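Local coordinates for mitochondrial dynamics protein MID49 (Mus musculus, PDB 4WOY) that promotes recruitment of the fission mediator dynamin-related protein 1 to the mitochondrial surface, regulates its GTPase activity and is required for mitochondrial fission, at residues K42-A50 / C112-V120; L124-R134 / A194-W205. The protein carries 1 engineered substitution. All coordinates share one frame; numbering follows the deposited sequence.

Contact 1 (K42-A50 / C112-V120)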
loop_
_atom_site.group_PDB
_atom_site.type_symbol
_atom_site.label_atom_id
_atom_site.label_comp_id
_atom_site.label_asym_id
_atom_site.label_seq_id
_atom_site.Cartn_x
_atom_site.Cartn_y
_atom_site.Cartn_z
ATOM N N LYS A 42 8.442 -14.038 21.714
ATOM C CA LYS A 42 9.766 -14.364 21.202
ATOM C C LYS A 42 10.771 -13.192 21.199
ATOM O O LYS A 42 11.992 -13.408 21.261
ATOM C CB LYS A 42 9.626 -14.937 19.793
ATOM C CG LYS A 42 8.758 -16.162 19.745
ATOM C CD LYS A 42 9.403 -17.345 20.452
ATOM C CE LYS A 42 8.592 -18.627 20.251
ATOM N NZ LYS A 42 7.297 -18.559 20.980
ATOM N N PHE A 43 10.268 -11.970 21.061
ATOM C CA PHE A 43 11.134 -10.795 21.007
ATOM C C PHE A 43 10.674 -9.685 21.937
ATOM O O PHE A 43 10.434 -8.569 21.481
ATOM C CB PHE A 43 11.203 -10.249 19.580
ATOM C CG PHE A 43 11.720 -11.236 18.581
ATOM C CD1 PHE A 43 13.087 -11.415 18.402
ATOM C CD2 PHE A 43 10.844 -12.011 17.843
ATOM C CE1 PHE A 43 13.571 -12.335 17.482
ATOM C CE2 PHE A 43 11.325 -12.939 16.934
ATOM C CZ PHE A 43 12.690 -13.100 16.753
ATOM N N PRO A 44 10.586 -9.976 23.246
ATOM C CA PRO A 44 10.161 -8.961 24.212
ATOM C C PRO A 44 11.138 -7.776 24.303
ATOM O O PRO A 44 10.714 -6.693 24.701
ATOM C CB PRO A 44 10.097 -9.747 25.526
ATOM C CG PRO A 44 11.092 -10.815 25.344
ATOM C CD PRO A 44 10.978 -11.230 23.924
ATOM N N GLU A 45 12.412 -7.982 23.976
ATOM C CA GLU A 45 13.389 -6.898 23.972
ATOM C C GLU A 45 13.186 -5.918 22.781
ATOM O O GLU A 45 13.761 -4.823 22.763
ATOM C CB GLU A 45 14.817 -7.450 23.956
ATOM C CG GLU A 45 15.301 -7.954 22.603
ATOM C CD GLU A 45 14.870 -9.377 22.287
ATOM O OE1 GLU A 45 13.942 -9.903 22.938
ATOM O OE2 GLU A 45 15.478 -9.962 21.363
ATOM N N LEU A 46 12.420 -6.316 21.767
ATOM C CA LEU A 46 12.171 -5.422 20.634
ATOM C C LEU A 46 10.822 -4.741 20.802
ATOM O O LEU A 46 9.778 -5.396 20.700
ATOM C CB LEU A 46 12.212 -6.174 19.308
ATOM C CG LEU A 46 13.466 -6.995 19.038
ATOM C CD1 LEU A 46 13.318 -7.701 17.694
ATOM C CD2 LEU A 46 14.711 -6.091 19.068
ATOM N N PRO A 47 10.843 -3.418 21.044
ATOM C CA PRO A 47 9.621 -2.679 21.354
ATOM C C PRO A 47 8.828 -2.317 20.094
ATOM O O PRO A 47 8.902 -1.187 19.612
ATOM C CB PRO A 47 10.149 -1.426 22.073
ATOM C CG PRO A 47 11.474 -1.203 21.449
ATOM C CD PRO A 47 12.040 -2.568 21.142
ATOM N N PHE A 48 8.106 -3.298 19.563
ATOM C CA PHE A 48 7.112 -3.065 18.543
ATOM C C PHE A 48 5.800 -2.659 19.223
ATOM O O PHE A 48 5.485 -3.101 20.323
ATOM C CB PHE A 48 6.904 -4.319 17.671
ATOM C CG PHE A 48 8.066 -4.651 16.758
ATOM C CD1 PHE A 48 8.238 -3.983 15.557
ATOM C CD2 PHE A 48 8.965 -5.653 17.092
ATOM C CE1 PHE A 48 9.294 -4.289 14.716
ATOM C CE2 PHE A 48 10.018 -5.985 16.254
ATOM C CZ PHE A 48 10.195 -5.291 15.063
ATOM N N GLY A 49 5.032 -1.802 18.569
ATOM C CA GLY A 49 3.699 -1.502 19.051
ATOM C C GLY A 49 2.786 -2.631 18.613
ATOM O O GLY A 49 3.222 -3.564 17.939
ATOM N N ALA A 50 1.519 -2.536 18.998
ATOM C CA ALA A 50 0.500 -3.500 18.602
ATOM C C ALA A 50 0.334 -3.557 17.084
ATOM O O ALA A 50 0.365 -2.532 16.403
ATOM C CB ALA A 50 -0.846 -3.147 19.276
ATOM N N CYS A 112 22.972 0.821 23.440
ATOM C CA CYS A 112 22.047 1.530 24.315
ATOM C C CYS A 112 20.615 1.355 23.829
ATOM O O CYS A 112 19.687 1.473 24.598
ATOM C CB CYS A 112 22.416 3.007 24.386
ATOM S SG CYS A 112 23.911 3.265 25.374
ATOM N N SER A 113 20.447 1.088 22.539
ATOM C CA SER A 113 19.134 0.826 21.964
ATOM C C SER A 113 19.003 -0.598 21.434
ATOM O O SER A 113 19.907 -1.094 20.764
ATOM C CB SER A 113 18.840 1.799 20.834
ATOM O OG SER A 113 17.696 1.355 20.121
ATOM N N PRO A 114 17.858 -1.248 21.710
ATOM C CA PRO A 114 17.598 -2.606 21.211
ATOM C C PRO A 114 17.588 -2.656 19.691
ATOM O O PRO A 114 17.845 -3.704 19.103
ATOM C CB PRO A 114 16.203 -2.937 21.792
ATOM C CG PRO A 114 15.572 -1.562 22.079
ATOM C CD PRO A 114 16.728 -0.728 22.522
ATOM N N TRP A 115 17.325 -1.527 19.050
ATOM C CA TRP A 115 17.346 -1.506 17.608
ATOM C C TRP A 115 18.778 -1.481 17.034
ATOM O O TRP A 115 18.958 -1.636 15.809
ATOM C CB TRP A 115 16.553 -0.304 17.094
ATOM C CG TRP A 115 15.121 -0.269 17.566
ATOM C CD1 TRP A 115 14.548 0.672 18.386
ATOM C CD2 TRP A 115 14.077 -1.213 17.243
ATOM N NE1 TRP A 115 13.216 0.369 18.590
ATOM C CE2 TRP A 115 12.905 -0.778 17.903
ATOM C CE3 TRP A 115 14.028 -2.391 16.479
ATOM C CZ2 TRP A 115 11.694 -1.483 17.816
ATOM C CZ3 TRP A 115 12.818 -3.080 16.385
ATOM C CH2 TRP A 115 11.671 -2.622 17.047
ATOM N N ASP A 116 19.786 -1.265 17.891
ATOM C CA ASP A 116 21.170 -1.137 17.399
ATOM C C ASP A 116 21.677 -2.407 16.683
ATOM O O ASP A 116 22.519 -2.309 15.786
ATOM C CB ASP A 116 22.149 -0.789 18.521
ATOM C CG ASP A 116 22.006 0.634 19.012
ATOM O OD1 ASP A 116 21.371 1.463 18.326
ATOM O OD2 ASP A 116 22.553 0.925 20.092
ATOM N N ARG A 117 21.151 -3.580 17.037
ATOM C CA ARG A 117 21.589 -4.811 16.374
ATOM C C ARG A 117 21.206 -4.847 14.880
ATOM O O ARG A 117 21.734 -5.663 14.119
ATOM C CB ARG A 117 21.029 -6.034 17.070
ATOM C CG ARG A 117 19.565 -6.161 16.930
ATOM C CD ARG A 117 19.103 -7.482 17.490
ATOM N NE ARG A 117 19.256 -8.542 16.510
ATOM C CZ ARG A 117 18.605 -9.699 16.568
ATOM N NH1 ARG A 117 17.759 -9.944 17.569
ATOM N NH2 ARG A 117 18.798 -10.609 15.621
ATOM N N PHE A 118 20.294 -3.970 14.469
ATOM C CA PHE A 118 19.912 -3.862 13.068
ATOM C C PHE A 118 20.654 -2.743 12.365
ATOM O O PHE A 118 20.302 -2.355 11.248
ATOM C CB PHE A 118 18.401 -3.662 12.960
ATOM C CG PHE A 118 17.633 -4.687 13.718
ATOM C CD1 PHE A 118 17.590 -6.008 13.263
ATOM C CD2 PHE A 118 17.015 -4.360 14.926
ATOM C CE1 PHE A 118 16.901 -6.985 13.984
ATOM C CE2 PHE A 118 16.328 -5.331 15.652
ATOM C CZ PHE A 118 16.279 -6.655 15.179
ATOM N N LEU A 119 21.671 -2.201 13.024
ATOM C CA LEU A 119 22.491 -1.184 12.395
ATOM C C LEU A 119 23.434 -1.771 11.346
ATOM O O LEU A 119 24.133 -2.740 11.596
ATOM C CB LEU A 119 23.304 -0.429 13.450
ATOM C CG LEU A 119 22.637 0.639 14.309
ATOM C CD1 LEU A 119 23.691 1.183 15.242
ATOM C CD2 LEU A 119 22.105 1.730 13.422
ATOM N N VAL A 120 23.410 -1.189 10.157
ATOM C CA VAL A 120 24.476 -1.337 9.177
ATOM C C VAL A 120 25.177 0.005 9.059
ATOM O O VAL A 120 24.557 0.979 8.655
ATOM C CB VAL A 120 23.942 -1.793 7.812
ATOM C CG1 VAL A 120 25.062 -1.801 6.780
ATOM C CG2 VAL A 120 23.373 -3.158 7.951
HETATM O O HOH W 1 17.435 -8.667 20.062
#

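Contact 2 (L124-R134 / A194-W205)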
loop_
_atom_site.group_PDB
_atom_site.type_symbol
_atom_site.label_atom_id
_atom_site.label_comp_id
_atom_site.label_asym_id
_atom_site.label_seq_id
_atom_site.Cartn_x
_atom_site.Cartn_y
_atom_site.Cartn_z
ATOM N N LEU A 124 19.821 2.428 10.640
ATOM C CA LEU A 124 18.944 1.313 10.909
ATOM C C LEU A 124 18.515 0.665 9.595
ATOM O O LEU A 124 17.832 1.285 8.777
ATOM C CB LEU A 124 17.720 1.783 11.684
ATOM C CG LEU A 124 16.708 0.744 12.132
ATOM C CD1 LEU A 124 17.360 -0.196 13.101
ATOM C CD2 LEU A 124 15.553 1.473 12.775
ATOM N N SER A 125 18.916 -0.589 9.404
ATOM C CA SER A 125 18.758 -1.245 8.108
ATOM C C SER A 125 17.415 -1.948 7.959
ATOM O O SER A 125 17.157 -2.907 8.651
ATOM C CB SER A 125 19.871 -2.265 7.883
ATOM O OG SER A 125 19.661 -2.970 6.664
ATOM N N SER A 126 16.587 -1.499 7.024
ATOM C CA SER A 126 15.344 -2.197 6.767
ATOM C C SER A 126 15.641 -3.640 6.314
ATOM O O SER A 126 14.951 -4.561 6.732
ATOM C CB SER A 126 14.497 -1.428 5.743
ATOM O OG SER A 126 15.105 -1.426 4.480
ATOM N N ARG A 127 16.698 -3.826 5.514
ATOM C CA ARG A 127 17.046 -5.142 4.985
ATOM C C ARG A 127 17.334 -6.150 6.081
ATOM O O ARG A 127 16.899 -7.290 5.988
ATOM C CB ARG A 127 18.267 -5.074 4.062
ATOM C CG ARG A 127 18.894 -6.448 3.760
ATOM C CD ARG A 127 20.103 -6.340 2.844
ATOM N NE ARG A 127 21.156 -5.496 3.422
ATOM C CZ ARG A 127 22.060 -5.917 4.310
ATOM N NH1 ARG A 127 22.055 -7.184 4.732
ATOM N NH2 ARG A 127 22.977 -5.071 4.772
ATOM N N VAL A 128 18.081 -5.745 7.100
ATOM C CA VAL A 128 18.400 -6.639 8.207
ATOM C C VAL A 128 17.141 -6.925 9.037
ATOM O O VAL A 128 16.884 -8.069 9.445
ATOM C CB VAL A 128 19.532 -6.055 9.084
ATOM C CG1 VAL A 128 19.812 -6.956 10.292
ATOM C CG2 VAL A 128 20.804 -5.878 8.241
ATOM N N LEU A 129 16.332 -5.893 9.244
ATOM C CA LEU A 129 15.039 -6.073 9.880
ATOM C C LEU A 129 14.172 -7.055 9.103
ATOM O O LEU A 129 13.559 -7.931 9.690
ATOM C CB LEU A 129 14.339 -4.730 9.991
ATOM C CG LEU A 129 14.826 -4.094 11.287
ATOM C CD1 LEU A 129 14.718 -2.575 11.243
ATOM C CD2 LEU A 129 14.005 -4.707 12.449
ATOM N N LEU A 130 14.170 -6.914 7.779
ATOM C CA LEU A 130 13.447 -7.803 6.889
ATOM C C LEU A 130 13.904 -9.252 7.035
ATOM O O LEU A 130 13.064 -10.146 7.150
ATOM C CB LEU A 130 13.602 -7.350 5.445
ATOM C CG LEU A 130 12.609 -6.298 4.975
ATOM C CD1 LEU A 130 12.920 -5.929 3.544
ATOM C CD2 LEU A 130 11.176 -6.809 5.103
ATOM N N GLU A 131 15.217 -9.473 7.076
ATOM C CA GLU A 131 15.760 -10.826 7.258
ATOM C C GLU A 131 15.235 -11.479 8.553
ATOM O O GLU A 131 14.876 -12.652 8.569
ATOM C CB GLU A 131 17.295 -10.791 7.336
ATOM C CG GLU A 131 18.022 -10.237 6.131
ATOM C CD GLU A 131 19.542 -10.145 6.364
ATOM O OE1 GLU A 131 19.941 -10.039 7.550
ATOM O OE2 GLU A 131 20.321 -10.140 5.373
ATOM N N LEU A 132 15.187 -10.702 9.633
ATOM C CA LEU A 132 14.752 -11.222 10.916
ATOM C C LEU A 132 13.293 -11.645 10.888
ATOM O O LEU A 132 12.951 -12.714 11.331
ATOM C CB LEU A 132 14.959 -10.188 12.022
ATOM C CG LEU A 132 14.525 -10.693 13.409
ATOM C CD1 LEU A 132 15.591 -11.566 14.023
ATOM C CD2 LEU A 132 14.143 -9.541 14.311
ATOM N N LEU A 133 12.428 -10.786 10.390
ATOM C CA LEU A 133 11.008 -11.106 10.368
ATOM C C LEU A 133 10.664 -12.208 9.360
ATOM O O LEU A 133 9.780 -13.026 9.618
ATOM C CB LEU A 133 10.190 -9.847 10.088
ATOM C CG LEU A 133 8.679 -9.974 10.262
ATOM C CD1 LEU A 133 8.260 -10.641 11.593
ATOM C CD2 LEU A 133 8.058 -8.608 10.094
ATOM N N ARG A 134 11.374 -12.243 8.230
ATOM C CA ARG A 134 11.163 -13.289 7.242
ATOM C C ARG A 134 11.481 -14.646 7.862
ATOM O O ARG A 134 10.765 -15.626 7.641
ATOM C CB ARG A 134 12.006 -13.055 5.984
ATOM C CG ARG A 134 11.713 -14.053 4.832
ATOM C CD ARG A 134 12.012 -13.453 3.469
ATOM N NE ARG A 134 13.270 -12.725 3.527
ATOM C CZ ARG A 134 13.423 -11.461 3.147
ATOM N NH1 ARG A 134 12.395 -10.782 2.643
ATOM N NH2 ARG A 134 14.614 -10.880 3.263
ATOM N N ALA A 194 9.753 -0.973 6.085
ATOM C CA ALA A 194 10.815 -1.894 5.796
ATOM C C ALA A 194 10.352 -2.799 4.651
ATOM O O ALA A 194 9.825 -3.884 4.879
ATOM C CB ALA A 194 11.158 -2.721 7.035
ATOM N N TRP A 195 10.566 -2.385 3.417
ATOM C CA TRP A 195 10.065 -3.156 2.297
ATOM C C TRP A 195 11.199 -3.364 1.352
ATOM O O TRP A 195 12.107 -2.550 1.294
ATOM C CB TRP A 195 8.893 -2.460 1.602
ATOM C CG TRP A 195 7.822 -3.402 1.031
ATOM C CD1 TRP A 195 7.294 -3.366 -0.225
ATOM C CD2 TRP A 195 7.182 -4.514 1.703
ATOM N NE1 TRP A 195 6.351 -4.356 -0.374
ATOM C CE2 TRP A 195 6.270 -5.082 0.788
ATOM C CE3 TRP A 195 7.296 -5.082 2.986
ATOM C CZ2 TRP A 195 5.461 -6.190 1.116
ATOM C CZ3 TRP A 195 6.491 -6.184 3.315
ATOM C CH2 TRP A 195 5.589 -6.724 2.379
ATOM N N PRO A 196 11.193 -4.505 0.660
ATOM C CA PRO A 196 12.272 -4.690 -0.287
ATOM C C PRO A 196 12.114 -3.829 -1.502
ATOM O O PRO A 196 11.030 -3.488 -1.979
ATOM C CB PRO A 196 12.153 -6.169 -0.669
ATOM C CG PRO A 196 10.707 -6.442 -0.537
ATOM C CD PRO A 196 10.290 -5.671 0.680
ATOM N N LEU A 197 13.270 -3.417 -1.948
ATOM C CA LEU A 197 13.610 -3.591 -3.320
ATOM C C LEU A 197 15.011 -4.044 -2.919
ATOM O O LEU A 197 15.715 -3.327 -2.196
ATOM C CB LEU A 197 13.468 -2.323 -4.174
ATOM C CG LEU A 197 13.671 -2.516 -5.678
ATOM C CD1 LEU A 197 12.391 -3.057 -6.306
ATOM C CD2 LEU A 197 14.051 -1.208 -6.328
ATOM N N GLU A 198 15.379 -5.262 -3.309
ATOM C CA GLU A 198 16.554 -5.908 -2.723
ATOM C C GLU A 198 17.781 -5.676 -3.580
ATOM O O GLU A 198 18.887 -6.117 -3.258
ATOM C CB GLU A 198 16.300 -7.407 -2.520
ATOM C CG GLU A 198 15.450 -7.714 -1.293
ATOM C CD GLU A 198 15.063 -9.173 -1.187
ATOM O OE1 GLU A 198 14.402 -9.682 -2.115
ATOM O OE2 GLU A 198 15.419 -9.808 -0.174
ATOM N N GLY A 199 17.559 -4.973 -4.682
ATOM C CA GLY A 199 18.640 -4.382 -5.436
ATOM C C GLY A 199 18.796 -2.992 -4.832
ATOM O O GLY A 199 17.959 -2.577 -4.023
ATOM N N LEU A 200 19.858 -2.287 -5.222
ATOM C CA LEU A 200 20.156 -0.909 -4.791
ATOM C C LEU A 200 20.241 -0.749 -3.254
ATOM O O LEU A 200 21.028 -1.441 -2.608
ATOM C CB LEU A 200 19.130 0.073 -5.384
ATOM C CG LEU A 200 19.524 1.557 -5.474
ATOM C CD1 LEU A 200 20.852 1.720 -6.213
ATOM C CD2 LEU A 200 18.422 2.421 -6.109
ATOM N N ALA A 201 19.439 0.146 -2.673
ATOM C CA ALA A 201 19.549 0.497 -1.249
ATOM C C ALA A 201 18.538 -0.161 -0.298
ATOM O O ALA A 201 17.558 0.458 0.106
ATOM C CB ALA A 201 19.450 1.974 -1.117
ATOM N N SER A 202 18.835 -1.388 0.111
ATOM C CA SER A 202 17.946 -2.177 0.953
ATOM C C SER A 202 18.146 -1.814 2.404
ATOM O O SER A 202 17.326 -2.150 3.259
ATOM C CB SER A 202 18.162 -3.684 0.737
ATOM O OG SER A 202 17.298 -4.214 -0.258
ATOM N N ASN A 203 19.212 -1.081 2.685
ATOM C CA ASN A 203 19.303 -0.456 3.991
ATOM C C ASN A 203 18.245 0.660 4.122
ATOM O O ASN A 203 17.720 0.899 5.200
ATOM C CB ASN A 203 20.717 0.086 4.218
ATOM C CG ASN A 203 21.767 -1.021 4.251
ATOM O OD1 ASN A 203 21.519 -2.117 4.763
ATOM N ND2 ASN A 203 22.936 -0.746 3.671
ATOM N N LEU A 204 17.881 1.293 3.013
ATOM C CA LEU A 204 16.875 2.346 3.048
ATOM C C LEU A 204 15.446 1.819 3.249
ATOM O O LEU A 204 15.126 0.688 2.874
ATOM C CB LEU A 204 16.933 3.189 1.776
ATOM C CG LEU A 204 18.284 3.879 1.554
ATOM C CD1 LEU A 204 18.272 4.687 0.287
ATOM C CD2 LEU A 204 18.665 4.757 2.727
ATOM N N TRP A 205 14.615 2.661 3.856
ATOM C CA TRP A 205 13.192 2.408 4.076
ATOM C C TRP A 205 12.377 2.944 2.901
ATOM O O TRP A 205 12.826 3.848 2.200
ATOM C CB TRP A 205 12.736 3.071 5.383
ATOM C CG TRP A 205 13.391 2.437 6.540
ATOM C CD1 TRP A 205 14.727 2.424 6.826
ATOM C CD2 TRP A 205 12.758 1.660 7.553
ATOM N NE1 TRP A 205 14.963 1.685 7.955
ATOM C CE2 TRP A 205 13.774 1.211 8.425
ATOM C CE3 TRP A 205 11.429 1.308 7.812
ATOM C CZ2 TRP A 205 13.499 0.431 9.533
ATOM C CZ3 TRP A 205 11.162 0.536 8.906
ATOM C CH2 TRP A 205 12.191 0.103 9.761
#

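Contact 1 (K42-A50 / C112-V120)
L46 and P114, their CA atoms 6.1 Å apart, bring together the loop after helix 18-42 and the turn, part of it 3-10, that leads into strand 119-120; L46 ends a type I turn that starts at F43, and P47 centres an inverse gamma turn. No direct hydrogen bond joins the two; most of the contact is apolar. W115 is the wedge: its CH2 corner points at the middle of the F48 ring, lying 3.6 Å from F48 CZ, and the planes stand at 81°, an edge-to-face stack. P47 meets the same indole twice, its CD over one face near the rim, 3.5 Å from W115 CZ2, and its carbonyl O at the edge. L46 turns its branched end to the edge of F118, L46 CD2 3.9 Å from F118 CE2. At the polar side of the contact one water bridges E45 and R117, donating to E45 OE2 at 2.7 Å and accepting from R117 NH1 at 2.8 Å. W115 NE1 is hydrogen-bonded to the backbone O of E76, outside both segments. Within the nucleotidyltransferase-like domain, the contact lies beyond the C-terminal end of helix 18-42, where F48 also touches L39, while F118 packs on helix 126-139 and W115 on strand 82-86.

Contact 2 (L124-R134 / A194-W205)
S125 and S126, at the start of a helix, meet N203 and its neighbours in a compact hydrogen-bond network that illustrates how a loop can satisfy a helix N terminus. S125 is the N-cap: its OG accepts from V128 N and donates to N203 OD1 at 2.8 Å. That same amide oxygen also receives R127 NH2 at 3.3 Å, on a lone pair in the carbonyl plane, though the oxygen sits out of the guanidinium plane; two donors thus grip N203 OD1. R127 NH1 forms a salt bridge with E131 OE2. The backbone N of S126 bonds nearly straight (168°) to N203 O, and R127 N makes a weak bond to S202 O. S126 OG, placed between its own backbone N and carbonyl carbon (chi1 67°), lies within reach of both S202 O, 2.6 Å, and L204 O, 2.7 Å. S202 OG donates to L197 O within the loop. S126 CB, meanwhile, sits over the five-membered ring of W205 in a CH-pi contact, 3.8 Å from the ring centroid. W205 NE1 donates to L124 O at 3.0 Å, which lies in the ring plane. Further along the helix, L130 CD1 packs 3.9 Å from P196 CD, and R134 faces the poorly ordered E198 across a long, charge-only salt bridge. The loop lies between strands 191-193 and 205-208 of the large mixed sheet; L124 and W205 both pack on V100 of strand 97-102, whereas L129 and L133 of helix 126-139 reach M180 of strand 173-182.

How the contacts relate
Followed from the N terminus, the chain leaves helix 18-42, forms the loop 42-50 and runs through strands of the large sheet before 112-120 returns to close contact 1, a loop with 61 residues between its ends. Contact 2 opens only afterwards, at 124-134, and closes at 194-205 after 59 intervening residues, so the two are in series, neither nested nor crossed. They nevertheless touch, their centres about 15 Å apart: the small hairpin 119-120/123-124 leads from one to the other, and F118 O probably accepts from S125 N. Contact 1 ties the end of helix 18-42 to the turn leading into this hairpin, and contact 2 ties the start of helix 126-139 to the large sheet.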